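Side-chain contacts in protein BONZAI 1 (Arabidopsis thaliana, PDB 6KXT), which restrains cell death and defence responses as a negative regulator of several R genes, and binds phospholipids in a calcium-dependent manner: residues 40-43 against 47-50; 52-57 against 62-67; 75-80 against 106-111; 86-89 against 93-96; 120-123 against 127-130. One frame throughout, in Å; residues are numbered along the deposited sequence. Where two conformers were deposited one is given.

Contact 1. Residues 40-43 against 47-50; sequences KIVE and PIPV
K40 O is gripped from the backbone of 47-50 by two groups: I48 N donates to it over 2.8 Å, and the CA-H of P47 approaches the same oxygen, with P47 CA 3.2 Å from K40 O. The return bond runs from K40 N to I48 O at 2.9 Å. K40 and I48 thus form an antiparallel hydrogen-bonded pair. Beside it, in one of the two conformers of I48, its CD1 rests 3.7 Å from V42 CB and equally near V42 CG1; the two side chains then cross at about a right angle. V42 CG1 sits between its own backbone N and carbonyl carbon (chi1 61°), facing the isoleucine. Further along, V50 CG1 lies 4.1 Å from K40 CB, while the rest of the lysine leads away. The pair closes the loop end of the hairpin made by strands 34-40 and 48-52, whose ladder continues through V38 and V50; P47 leans on S39 and, together with I41, on I82 of strand 81-87.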
loop_
_atom_site.group_PDB
_atom_site.type_symbol
_atom_site.label_atom_id
_atom_site.label_comp_id
_atom_site.label_asym_id
_atom_site.label_seq_id
_atom_site.Cartn_x
_atom_site.Cartn_y
_atom_site.Cartn_z
ATOM N N LYS A 40 5.982 7.908 -0.565
ATOM C CA LYS A 40 5.854 9.015 -1.531
ATOM C C LYS A 40 7.031 9.036 -2.502
ATOM O O LYS A 40 8.162 8.880 -2.067
ATOM C CB LYS A 40 5.724 10.317 -0.741
ATOM C CG LYS A 40 5.519 11.577 -1.572
ATOM C CD LYS A 40 5.681 12.822 -0.715
ATOM C CE LYS A 40 5.063 14.067 -1.311
ATOM N NZ LYS A 40 5.423 14.236 -2.735
ATOM N N ILE A 41 6.748 9.151 -3.775
ATOM C CA ILE A 41 7.786 9.240 -4.832
ATOM C C ILE A 41 8.417 10.645 -4.810
ATOM O O ILE A 41 7.702 11.669 -4.730
ATOM C CB ILE A 41 7.182 8.878 -6.187
ATOM C CG1 ILE A 41 6.808 7.385 -6.167
ATOM C CG2 ILE A 41 8.185 9.196 -7.301
ATOM C CD1 ILE A 41 5.927 6.886 -7.278
ATOM N N VAL A 42 9.746 10.689 -4.906
ATOM C CA VAL A 42 10.506 11.967 -4.915
ATOM C C VAL A 42 11.558 11.915 -6.007
ATOM O O VAL A 42 12.229 10.886 -6.209
ATOM C CB VAL A 42 11.107 12.232 -3.537
ATOM C CG1 VAL A 42 12.063 11.132 -3.155
ATOM C CG2 VAL A 42 11.823 13.589 -3.513
ATOM N N GLU A 43 11.725 13.052 -6.673
ATOM C CA GLU A 43 12.680 13.172 -7.782
ATOM C C GLU A 43 14.087 12.783 -7.333
ATOM O O GLU A 43 14.530 13.250 -6.270
ATOM C CB GLU A 43 12.591 14.602 -8.309
ATOM C CG GLU A 43 12.968 15.665 -7.289
ATOM C CD GLU A 43 11.903 16.208 -6.339
ATOM O OE1 GLU A 43 10.778 15.685 -6.286
ATOM O OE2 GLU A 43 12.202 17.216 -5.642
ATOM N N PRO A 47 11.775 6.248 -2.652
ATOM C CA PRO A 47 10.477 6.616 -2.075
ATOM C C PRO A 47 10.568 6.781 -0.566
ATOM O O PRO A 47 11.221 6.009 0.148
ATOM C CB PRO A 47 9.561 5.487 -2.516
ATOM C CG PRO A 47 10.156 5.066 -3.819
ATOM C CD PRO A 47 11.667 5.156 -3.625
ATOM N N ILE A 48 9.828 7.766 -0.079
ATOM C CA ILE A 48 9.863 8.197 1.333
ATOM C C ILE A 48 8.731 7.508 2.100
ATOM O O ILE A 48 7.553 7.795 1.877
ATOM C CB ILE A 48 9.719 9.734 1.370
ATOM C CG1 ILE A 48 10.780 10.472 0.536
ATOM C CG2 ILE A 48 9.705 10.152 2.814
ATOM C CD1 ILE A 48 10.374 11.854 0.060
ATOM N N PRO A 49 8.971 6.603 3.063
ATOM C CA PRO A 49 7.875 6.012 3.826
ATOM C C PRO A 49 7.052 7.084 4.553
ATOM O O PRO A 49 7.631 7.927 5.221
ATOM C CB PRO A 49 8.573 5.075 4.814
ATOM C CG PRO A 49 9.844 4.729 4.094
ATOM C CD PRO A 49 10.273 6.033 3.460
ATOM N N VAL A 50 5.744 7.041 4.394
ATOM C CA VAL A 50 4.810 8.026 5.032
ATOM C C VAL A 50 3.807 7.322 5.922
ATOM O O VAL A 50 3.232 7.980 6.802
ATOM C CB VAL A 50 4.116 8.906 3.976
ATOM C CG1 VAL A 50 5.101 9.839 3.274
ATOM C CG2 VAL A 50 3.311 8.133 2.940
#

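Contact 2. Residues 52-57 against 62-67; sequences KTEVRK and PIWKPV. With SO4 (sulfate ion), chain D.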
loop_
_atom_site.group_PDB
_atom_site.type_symbol
_atom_site.label_atom_id
_atom_site.label_comp_id
_atom_site.label_asym_id
_atom_site.label_seq_id
_atom_site.Cartn_x
_atom_site.Cartn_y
_atom_site.Cartn_z
ATOM N N LYS A 52 2.932 3.145 7.720
ATOM C CA LYS A 52 3.125 1.685 7.780
ATOM C C LYS A 52 2.042 1.078 8.658
ATOM O O LYS A 52 1.532 1.729 9.603
ATOM C CB LYS A 52 4.529 1.309 8.242
ATOM C CG LYS A 52 4.876 1.724 9.661
ATOM C CD LYS A 52 6.219 1.177 10.108
ATOM C CE LYS A 52 6.603 1.592 11.510
ATOM N NZ LYS A 52 5.474 1.444 12.458
ATOM N N THR A 53 1.658 -0.136 8.314
ATOM C CA THR A 53 0.744 -0.911 9.172
ATOM C C THR A 53 1.542 -1.593 10.286
ATOM O O THR A 53 2.788 -1.747 10.174
ATOM C CB THR A 53 -0.065 -1.942 8.381
ATOM O OG1 THR A 53 0.798 -3.008 7.930
ATOM C CG2 THR A 53 -0.766 -1.324 7.192
ATOM N N GLU A 54 0.794 -2.058 11.287
ATOM C CA GLU A 54 1.277 -3.085 12.231
ATOM C C GLU A 54 1.619 -4.367 11.461
ATOM O O GLU A 54 1.131 -4.601 10.335
ATOM C CB GLU A 54 0.229 -3.345 13.293
ATOM C CG GLU A 54 -0.993 -4.095 12.797
ATOM C CD GLU A 54 -2.049 -3.260 12.067
ATOM O OE1 GLU A 54 -1.897 -2.029 11.980
ATOM O OE2 GLU A 54 -3.033 -3.870 11.582
ATOM N N VAL A 55 2.459 -5.174 12.080
ATOM C CA VAL A 55 2.804 -6.535 11.618
ATOM C C VAL A 55 1.712 -7.496 12.027
ATOM O O VAL A 55 1.250 -7.438 13.172
ATOM C CB VAL A 55 4.164 -6.957 12.190
ATOM C CG1 VAL A 55 4.515 -8.360 11.772
ATOM C CG2 VAL A 55 5.237 -5.989 11.721
ATOM N N ARG A 56 1.272 -8.343 11.104
ATOM C CA ARG A 56 0.354 -9.444 11.449
ATOM C C ARG A 56 1.135 -10.739 11.332
ATOM O O ARG A 56 1.403 -11.187 10.212
ATOM C CB ARG A 56 -0.918 -9.465 10.603
ATOM C CG ARG A 56 -1.794 -8.254 10.843
ATOM C CD ARG A 56 -2.995 -8.215 9.923
ATOM N NE ARG A 56 -3.799 -9.422 10.027
ATOM C CZ ARG A 56 -4.746 -9.683 10.962
ATOM N NH1 ARG A 56 -5.123 -8.763 11.829
ATOM N NH2 ARG A 56 -5.305 -10.886 10.940
ATOM N N LYS A 57 1.338 -11.414 12.448
ATOM C CA LYS A 57 2.167 -12.641 12.433
ATOM C C LYS A 57 1.469 -13.794 11.697
ATOM O O LYS A 57 0.290 -14.035 11.949
ATOM C CB LYS A 57 2.482 -13.025 13.894
ATOM C CG LYS A 57 3.402 -12.096 14.672
ATOM C CD LYS A 57 4.845 -12.347 14.357
ATOM C CE LYS A 57 5.317 -13.734 14.784
ATOM N NZ LYS A 57 6.552 -14.154 14.073
ATOM N N PRO A 62 -3.911 -11.118 5.307
ATOM C CA PRO A 62 -4.046 -10.064 6.291
ATOM C C PRO A 62 -5.093 -8.991 5.964
ATOM O O PRO A 62 -5.315 -8.648 4.790
ATOM C CB PRO A 62 -2.665 -9.392 6.305
ATOM C CG PRO A 62 -2.107 -9.629 4.897
ATOM C CD PRO A 62 -2.616 -11.045 4.634
ATOM N N ILE A 63 -5.749 -8.521 7.024
ATOM C CA ILE A 63 -6.581 -7.276 6.993
ATOM C C ILE A 63 -6.034 -6.377 8.079
ATOM O O ILE A 63 -5.982 -6.795 9.238
ATOM C CB ILE A 63 -8.073 -7.553 7.201
ATOM C CG1 ILE A 63 -8.659 -8.531 6.182
ATOM C CG2 ILE A 63 -8.816 -6.218 7.204
ATOM C CD1 ILE A 63 -10.033 -9.110 6.552
ATOM N N TRP A 64 -5.536 -5.182 7.746
ATOM C CA TRP A 64 -4.851 -4.350 8.750
ATOM C C TRP A 64 -5.808 -3.303 9.322
ATOM O O TRP A 64 -6.869 -3.032 8.694
ATOM C CB TRP A 64 -3.595 -3.688 8.143
ATOM C CG TRP A 64 -2.457 -4.620 7.881
ATOM C CD1 TRP A 64 -1.541 -5.082 8.786
ATOM C CD2 TRP A 64 -2.107 -5.176 6.607
ATOM N NE1 TRP A 64 -0.653 -5.891 8.139
ATOM C CE2 TRP A 64 -0.964 -5.985 6.808
ATOM C CE3 TRP A 64 -2.670 -5.135 5.321
ATOM C CZ2 TRP A 64 -0.313 -6.612 5.751
ATOM C CZ3 TRP A 64 -2.033 -5.778 4.271
ATOM C CH2 TRP A 64 -0.881 -6.525 4.487
ATOM N N LYS A 65 -5.392 -2.720 10.422
ATOM C CA LYS A 65 -6.108 -1.556 11.006
ATOM C C LYS A 65 -6.007 -0.424 9.998
ATOM O O LYS A 65 -5.101 -0.359 9.150
ATOM C CB LYS A 65 -5.502 -1.197 12.361
ATOM C CG LYS A 65 -5.650 -2.264 13.435
ATOM C CD LYS A 65 -4.965 -1.903 14.722
ATOM C CE LYS A 65 -5.141 -2.988 15.764
ATOM N NZ LYS A 65 -4.666 -2.525 17.088
ATOM N N PRO A 66 -6.942 0.538 10.079
ATOM C CA PRO A 66 -6.911 1.644 9.154
ATOM C C PRO A 66 -5.624 2.456 9.235
ATOM O O PRO A 66 -5.009 2.633 10.295
ATOM C CB PRO A 66 -8.086 2.554 9.537
ATOM C CG PRO A 66 -8.898 1.755 10.547
ATOM C CD PRO A 66 -8.122 0.535 10.972
ATOM N N VAL A 67 -5.190 2.915 8.057
ATOM C CA VAL A 67 -4.152 3.944 7.930
ATOM C C VAL A 67 -4.787 5.260 7.486
ATOM O O VAL A 67 -5.827 5.253 6.833
ATOM C CB VAL A 67 -3.006 3.513 7.017
ATOM C CG1 VAL A 67 -2.373 2.195 7.483
ATOM C CG2 VAL A 67 -3.400 3.418 5.574
HETATM S S SO4 D . -8.185 -11.061 13.080
HETATM O O1 SO4 D . -7.876 -9.789 12.549
HETATM O O2 SO4 D . -7.545 -12.120 12.367
HETATM O O3 SO4 D . -9.624 -11.178 12.925
HETATM O O4 SO4 D . -7.807 -11.150 14.484
HETATM O O HOH W 1 -2.431 -0.140 10.127
#
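Apolar and CH-pi contacts centre on the W64 indole, which is sandwiched between T53 and R56. T53 CB stands 3.8 Å from the centroid of the five-membered ring over one face; R56 CD lies over the opposite face, 3.9 Å from that centroid, beside P62 CB. The arginine chain passes the ring at a slant and its guanidinium stands almost perpendicular to the indole plane. Deeper in, T53 CG2 meets V67 CG1 at 3.9 Å. Both segments belong to the connection between strands 48-52 and 67-70, which carries the chain from one sheet of the C2 beta-sandwich to the other.

Among the hydrogen bonds, K65 N gives an almost straight one (173°) to the syn lone pair of E54 OE2, at 2.9 Å. The other oxygen, E54 OE1, is joined to K65 O through a water. T53 OG1 donates to E54 O at 2.9 Å and also bonds L36 N.

The ionic contacts belong to R56: NE pairs with D59, while NH2 holds sulfate O2 at 2.9 Å and NH1 holds O1 at 3.0 Å. A leucine in its place would probably leave D59 without its cationic mate and the sulfate without these donors.

Contact 3. Residues 75-80 against 106-111; sequences GSKDSP and DLEKLH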
loop_
_atom_site.group_PDB
_atom_site.type_symbol
_atom_site.label_atom_id
_atom_site.label_comp_id
_atom_site.label_asym_id
_atom_site.label_seq_id
_atom_site.Cartn_x
_atom_site.Cartn_y
_atom_site.Cartn_z
ATOM N N GLY A 75 1.323 13.849 -1.849
ATOM C CA GLY A 75 1.535 14.903 -2.861
ATOM C C GLY A 75 0.210 15.427 -3.354
ATOM O O GLY A 75 -0.108 16.617 -3.141
ATOM N N SER A 76 -0.620 14.550 -3.927
ATOM C CA SER A 76 -1.992 14.911 -4.343
ATOM C C SER A 76 -2.759 13.614 -4.512
ATOM O O SER A 76 -2.098 12.551 -4.540
ATOM C CB SER A 76 -2.002 15.670 -5.654
ATOM O OG SER A 76 -1.648 14.820 -6.733
ATOM N N LYS A 77 -4.072 13.701 -4.596
ATOM C CA LYS A 77 -4.934 12.501 -4.730
ATOM C C LYS A 77 -4.591 11.734 -6.012
ATOM O O LYS A 77 -4.657 10.501 -6.025
ATOM C CB LYS A 77 -6.391 12.941 -4.700
ATOM C CG LYS A 77 -7.343 11.757 -4.685
ATOM C CD LYS A 77 -8.786 12.139 -4.452
ATOM C CE LYS A 77 -9.651 10.925 -4.682
ATOM N NZ LYS A 77 -11.071 11.150 -4.344
ATOM N N ASP A 78 -4.083 12.379 -7.038
ATOM C CA ASP A 78 -3.769 11.715 -8.324
ATOM C C ASP A 78 -2.300 11.282 -8.432
ATOM O O ASP A 78 -1.968 10.682 -9.433
ATOM C CB ASP A 78 -4.066 12.672 -9.471
ATOM C CG ASP A 78 -5.556 12.862 -9.738
ATOM O OD1 ASP A 78 -6.365 11.952 -9.462
ATOM O OD2 ASP A 78 -5.914 13.938 -10.228
ATOM N N SER A 79 -1.476 11.562 -7.431
ATOM C CA SER A 79 -0.027 11.240 -7.479
ATOM C C SER A 79 0.147 9.752 -7.168
ATOM O O SER A 79 -0.206 9.327 -6.069
ATOM C CB SER A 79 0.774 12.043 -6.489
ATOM O OG SER A 79 0.672 13.454 -6.777
ATOM N N PRO A 80 0.848 8.992 -8.021
ATOM C CA PRO A 80 1.158 7.619 -7.644
ATOM C C PRO A 80 1.991 7.604 -6.365
ATOM O O PRO A 80 2.875 8.438 -6.172
ATOM C CB PRO A 80 1.981 7.090 -8.819
ATOM C CG PRO A 80 1.544 7.962 -9.996
ATOM C CD PRO A 80 1.224 9.307 -9.401
ATOM N N ASP A 106 -6.704 6.002 -7.573
ATOM C CA ASP A 106 -6.722 4.599 -8.048
ATOM C C ASP A 106 -7.190 3.658 -6.939
ATOM O O ASP A 106 -8.055 2.779 -7.191
ATOM C CB ASP A 106 -5.310 4.166 -8.440
ATOM C CG ASP A 106 -4.692 4.829 -9.651
ATOM O OD1 ASP A 106 -5.440 5.350 -10.493
ATOM O OD2 ASP A 106 -3.421 4.794 -9.738
ATOM N N LEU A 107 -6.728 3.854 -5.722
ATOM C CA LEU A 107 -7.171 2.992 -4.604
ATOM C C LEU A 107 -8.675 3.152 -4.403
ATOM O O LEU A 107 -9.351 2.179 -4.094
ATOM C CB LEU A 107 -6.395 3.364 -3.348
ATOM C CG LEU A 107 -4.878 3.085 -3.410
ATOM C CD1 LEU A 107 -4.252 3.470 -2.084
ATOM C CD2 LEU A 107 -4.547 1.632 -3.780
ATOM N N GLU A 108 -9.216 4.360 -4.538
ATOM C CA GLU A 108 -10.671 4.565 -4.402
ATOM C C GLU A 108 -11.388 3.788 -5.506
ATOM O O GLU A 108 -12.420 3.180 -5.203
ATOM C CB GLU A 108 -10.950 6.051 -4.465
ATOM C CG GLU A 108 -12.404 6.401 -4.255
ATOM C CD GLU A 108 -12.671 7.910 -4.202
ATOM O OE1 GLU A 108 -11.962 8.645 -4.834
ATOM O OE2 GLU A 108 -13.612 8.272 -3.507
ATOM N N LYS A 109 -10.869 3.784 -6.720
ATOM C CA LYS A 109 -11.521 3.055 -7.837
ATOM C C LYS A 109 -11.501 1.547 -7.538
ATOM O O LYS A 109 -12.529 0.874 -7.776
ATOM C CB LYS A 109 -10.868 3.452 -9.148
ATOM C CG LYS A 109 -11.154 4.878 -9.596
ATOM C CD LYS A 109 -10.264 5.215 -10.753
ATOM C CE LYS A 109 -10.506 6.597 -11.303
ATOM N NZ LYS A 109 -10.023 7.670 -10.408
ATOM N N LEU A 110 -10.411 1.007 -7.009
ATOM C CA LEU A 110 -10.387 -0.433 -6.666
ATOM C C LEU A 110 -11.465 -0.695 -5.622
ATOM O O LEU A 110 -12.212 -1.709 -5.727
ATOM C CB LEU A 110 -9.033 -0.838 -6.064
ATOM C CG LEU A 110 -7.858 -0.827 -7.016
ATOM C CD1 LEU A 110 -6.566 -0.952 -6.238
ATOM C CD2 LEU A 110 -7.973 -1.925 -8.054
ATOM N N HIS A 111 -11.579 0.152 -4.624
ATOM C CA HIS A 111 -12.615 -0.003 -3.594
ATOM C C HIS A 111 -14.012 0.028 -4.240
ATOM O O HIS A 111 -14.860 -0.821 -3.935
ATOM C CB HIS A 111 -12.427 1.086 -2.580
ATOM C CG HIS A 111 -13.517 1.078 -1.585
ATOM N ND1 HIS A 111 -13.766 0.064 -0.685
ATOM C CD2 HIS A 111 -14.517 1.978 -1.432
ATOM C CE1 HIS A 111 -14.877 0.379 -0.004
ATOM N NE2 HIS A 111 -15.332 1.535 -0.448
#
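K77 and E108 meet at their charged ends, the two extended chains crossing at about a right angle. K77 comes off the turn with CG anti to its backbone N (chi1 -174°) and every later torsion near trans, an extended chain that carries the ammonium across to the helix. E108 rises from the helix equally straight. The resulting salt bridge joins K77 NZ to E108 OE1 at 2.7 Å; the nitrogen arrives on the syn side of the carboxylate, 25° out of its plane. E142 of strand 133-143 pairs with the same ammonium, which therefore has two carboxylate partners and is probably kept protonated. At the root of the lysine, a type I turn from S76 to S79 is tied by S79 N to S76 O at 3.1 Å and by the two serine hydroxyls, S76 OG and S79 OG, 2.7 Å apart. The bridge fastens the loop before strand 81-87 to helix 104-113, a helix inserted between consecutive strands of the C2 beta-sandwich.

Contact 4. Residues 86-89 against 93-96; sequences SDFN and KHSL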
loop_
_atom_site.group_PDB
_atom_site.type_symbol
_atom_site.label_atom_id
_atom_site.label_comp_id
_atom_site.label_asym_id
_atom_site.label_seq_id
_atom_site.Cartn_x
_atom_site.Cartn_y
_atom_site.Cartn_z
ATOM N N SER A 86 5.816 -6.348 2.973
ATOM C CA SER A 86 7.083 -6.966 3.435
ATOM C C SER A 86 6.820 -7.913 4.585
ATOM O O SER A 86 5.825 -7.792 5.341
ATOM C CB SER A 86 8.095 -5.945 3.850
ATOM O OG SER A 86 8.443 -5.117 2.753
ATOM N N ASP A 87 7.725 -8.881 4.658
ATOM C CA ASP A 87 7.811 -9.880 5.736
ATOM C C ASP A 87 8.729 -9.350 6.850
ATOM O O ASP A 87 9.928 -9.195 6.592
ATOM C CB ASP A 87 8.396 -11.165 5.171
ATOM C CG ASP A 87 8.450 -12.309 6.161
ATOM O OD1 ASP A 87 7.822 -12.226 7.210
ATOM O OD2 ASP A 87 9.075 -13.329 5.805
ATOM N N PHE A 88 8.181 -9.043 8.014
ATOM C CA PHE A 88 8.936 -8.534 9.180
ATOM C C PHE A 88 9.839 -9.648 9.723
ATOM O O PHE A 88 9.364 -10.749 10.068
ATOM C CB PHE A 88 7.997 -8.055 10.287
ATOM C CG PHE A 88 8.740 -7.308 11.364
ATOM C CD1 PHE A 88 8.966 -5.948 11.246
ATOM C CD2 PHE A 88 9.133 -7.955 12.524
ATOM C CE1 PHE A 88 9.646 -5.253 12.240
ATOM C CE2 PHE A 88 9.808 -7.261 13.519
ATOM C CZ PHE A 88 10.046 -5.913 13.378
ATOM N N ASN A 89 11.115 -9.340 9.801
ATOM C CA ASN A 89 12.111 -10.269 10.395
ATOM C C ASN A 89 12.728 -9.611 11.641
ATOM O O ASN A 89 13.060 -8.386 11.604
ATOM C CB ASN A 89 13.142 -10.653 9.325
ATOM C CG ASN A 89 12.543 -11.494 8.213
ATOM O OD1 ASN A 89 11.797 -12.426 8.487
ATOM N ND2 ASN A 89 12.846 -11.181 6.952
ATOM N N LYS A 93 16.108 -7.162 8.730
ATOM C CA LYS A 93 16.137 -7.073 7.248
ATOM C C LYS A 93 14.882 -7.766 6.697
ATOM O O LYS A 93 14.825 -9.008 6.611
ATOM C CB LYS A 93 17.405 -7.616 6.587
ATOM C CG LYS A 93 17.596 -7.075 5.172
ATOM C CD LYS A 93 18.986 -7.288 4.589
ATOM C CE LYS A 93 19.203 -6.566 3.273
ATOM N NZ LYS A 93 20.593 -6.715 2.771
ATOM N N HIS A 94 13.899 -6.930 6.410
ATOM C CA HIS A 94 12.542 -7.362 6.022
ATOM C C HIS A 94 12.533 -7.723 4.549
ATOM O O HIS A 94 12.941 -6.891 3.716
ATOM C CB HIS A 94 11.558 -6.258 6.364
ATOM C CG HIS A 94 11.746 -5.762 7.761
ATOM N ND1 HIS A 94 11.817 -6.640 8.832
ATOM C CD2 HIS A 94 11.826 -4.516 8.289
ATOM C CE1 HIS A 94 11.977 -5.968 9.951
ATOM N NE2 HIS A 94 11.938 -4.668 9.659
ATOM N N SER A 95 11.931 -8.856 4.220
ATOM C CA SER A 95 11.956 -9.302 2.807
ATOM C C SER A 95 10.719 -8.834 2.057
ATOM O O SER A 95 9.634 -8.746 2.642
ATOM C CB SER A 95 12.133 -10.753 2.665
ATOM O OG SER A 95 11.171 -11.460 3.419
ATOM N N LEU A 96 10.934 -8.487 0.808
ATOM C CA LEU A 96 9.850 -8.001 -0.071
ATOM C C LEU A 96 8.913 -9.137 -0.449
ATOM O O LEU A 96 9.375 -10.174 -0.987
ATOM C CB LEU A 96 10.459 -7.370 -1.315
ATOM C CG LEU A 96 9.469 -6.706 -2.266
ATOM C CD1 LEU A 96 8.690 -5.597 -1.585
ATOM C CD2 LEU A 96 10.226 -6.187 -3.473
HETATM O O HOH W 2 10.856 -5.274 1.779
HETATM O O HOH W 3 11.719 -13.261 5.306
#
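F88 turns its ring anti to the backbone N (chi1 -170°) and H94 sets its imidazole beside its own backbone N (chi1 -49°), so that the two rings lie side by side and point the same way. They form an offset stack with centroids 4.4 Å apart and planes inclined by 23°; H94 CE1 lies over the face of the phenyl ring, 3.3 Å from F88 CD1. H94 also meets F35 edge-to-face. The imidazole is fixed in rotation by N89 N, which donates in its plane to H94 ND1 at 3.0 Å and would probably place the proton of a neutral ring on NE2. A leucine here would probably leave N89 N without its acceptor and F88 without its stacking partner.

N89 answers with its amide: ND2 donates to K93 O at 3.0 Å, nearly straight and in the amide plane. That nitrogen also gives a bond to a water that donates to D87 OD2 and, in one of the two conformers of S95, bonds S95 OG as well. D87 OD1, by contrast, accepts from D33 N. Between the backbones, D87 N reaches S95 O at 2.8 Å and S95 N returns to D87 O at 3.1 Å, making D87 and S95 an antiparallel hydrogen-bonded pair. The segments form the loop end of the hairpin of strands 81-87 and 95-102, which in C2 domains usually carries a calcium-binding loop; here that role is only inferred.

Contact 5. Residues 120-123 against 127-130; sequences SLPT and QNKV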
loop_
_atom_site.group_PDB
_atom_site.type_symbol
_atom_site.label_atom_id
_atom_site.label_comp_id
_atom_site.label_asym_id
_atom_site.label_seq_id
_atom_site.Cartn_x
_atom_site.Cartn_y
_atom_site.Cartn_z
ATOM N N SER A 120 3.438 -7.147 -7.738
ATOM C CA SER A 120 4.570 -7.569 -8.594
ATOM C C SER A 120 5.896 -7.385 -7.902
ATOM O O SER A 120 5.970 -6.855 -6.785
ATOM C CB SER A 120 4.568 -6.867 -9.909
ATOM O OG SER A 120 4.900 -5.506 -9.722
ATOM N N LEU A 121 6.905 -8.023 -8.502
ATOM C CA LEU A 121 8.294 -7.927 -7.972
ATOM C C LEU A 121 9.152 -7.337 -9.071
ATOM O O LEU A 121 9.093 -7.822 -10.204
ATOM C CB LEU A 121 8.830 -9.303 -7.602
ATOM C CG LEU A 121 8.194 -9.873 -6.347
ATOM C CD1 LEU A 121 8.631 -11.331 -6.164
ATOM C CD2 LEU A 121 8.507 -9.052 -5.096
ATOM N N PRO A 122 9.940 -6.298 -8.767
ATOM C CA PRO A 122 10.932 -5.807 -9.716
ATOM C C PRO A 122 11.976 -6.896 -10.023
ATOM O O PRO A 122 12.285 -7.658 -9.156
ATOM C CB PRO A 122 11.570 -4.640 -8.949
ATOM C CG PRO A 122 10.568 -4.250 -7.890
ATOM C CD PRO A 122 9.952 -5.556 -7.496
ATOM N N THR A 123 12.367 -7.039 -11.291
ATOM C CA THR A 123 13.231 -8.165 -11.746
ATOM C C THR A 123 14.550 -7.675 -12.336
ATOM O O THR A 123 14.630 -6.509 -12.799
ATOM C CB THR A 123 12.500 -8.981 -12.803
ATOM O OG1 THR A 123 12.227 -8.125 -13.907
ATOM C CG2 THR A 123 11.226 -9.544 -12.244
ATOM N N GLN A 127 10.373 -7.681 -17.817
ATOM C CA GLN A 127 9.335 -6.894 -17.078
ATOM C C GLN A 127 9.249 -7.395 -15.616
ATOM O O GLN A 127 9.671 -8.560 -15.358
ATOM C CB GLN A 127 7.954 -7.045 -17.749
ATOM C CG GLN A 127 7.896 -6.703 -19.248
ATOM C CD GLN A 127 6.545 -6.941 -19.904
ATOM O OE1 GLN A 127 5.895 -7.987 -19.753
ATOM N NE2 GLN A 127 6.097 -5.956 -20.667
ATOM N N ASN A 128 8.683 -6.572 -14.724
ATOM C CA ASN A 128 8.241 -6.979 -13.359
ATOM C C ASN A 128 7.561 -8.351 -13.441
ATOM O O ASN A 128 6.844 -8.640 -14.444
ATOM C CB ASN A 128 7.321 -5.939 -12.725
ATOM C CG ASN A 128 8.073 -4.745 -12.184
ATOM O OD1 ASN A 128 9.169 -4.462 -12.647
ATOM N ND2 ASN A 128 7.527 -4.088 -11.173
ATOM N N LYS A 129 7.777 -9.193 -12.438
ATOM C CA LYS A 129 7.101 -10.481 -12.291
ATOM C C LYS A 129 5.765 -10.231 -11.603
ATOM O O LYS A 129 5.784 -9.756 -10.485
ATOM C CB LYS A 129 7.970 -11.436 -11.478
ATOM C CG LYS A 129 7.350 -12.798 -11.209
ATOM C CD LYS A 129 8.250 -13.628 -10.292
ATOM C CE LYS A 129 7.612 -14.888 -9.761
ATOM N NZ LYS A 129 6.825 -15.579 -10.802
ATOM N N VAL A 130 4.672 -10.634 -12.213
ATOM C CA VAL A 130 3.335 -10.451 -11.601
ATOM C C VAL A 130 2.995 -11.673 -10.754
ATOM O O VAL A 130 3.213 -12.837 -11.184
ATOM C CB VAL A 130 2.298 -10.105 -12.673
ATOM C CG1 VAL A 130 0.923 -9.932 -12.018
ATOM C CG2 VAL A 130 2.729 -8.857 -13.440
#
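The N128 amide turns one face to the opposite segment, where L121 O and P122 CA lie over it, the latter 3.7 Å from N128 OD1. At the far end of the group, in one of the two conformers of S120, N128 ND2 gives a weak hydrogen bond to S120 OG at 3.3 Å. N128 CG is anti to its carbonyl carbon (chi1 -78°), which tips the amide across the partner chain. The backbones are joined by a pair of bonds, from L121 N to K129 O and from K129 N to L121 O, both 2.9 Å, and K129 O is approached in addition by S120 CA at 3.1 Å. L121 and K129 are thus an antiparallel hydrogen-bonded pair, with S120 and V130 the non-hydrogen-bonded pair beside it. Nearer the turn, T123 CG2 packs on K129 CB at 3.8 Å, while T123 OG1 bonds A125 O within the connecting loop. This short hairpin of strands 117-121 and 129-131 forms an edge of the five-stranded sheet, in which 133-143 follows 117-121; S120 also has a backbone bond to K99 of strand 95-102, and L121 and P122 lean on L96 of that strand.

All five contacts lie in the second C2 domain (C2B) of BONZAI 1. Direct touches join contact 1 to contact 3, where I41 CD1 packs on P80 O at 3.6 Å, and link contacts 2, 4 and 5 in a chain: V55 CG2 and F88 CB are 3.7 Å apart, and L96 CD2 packs on L121 CD2, also at 3.7 Å. Contacts 1 and 2 adjoin only along the sequence, their centres 20 Å apart. Contacts 1 and 4 reach the same four-stranded sheet, yet their centres are 19 Å apart. Contact 4 is nested inside the loop that contact 3 closes, although the two centres are separated by 25 Å. Sulfate ions, probably from the crystallisation liquor, lie by contacts 2 and 3.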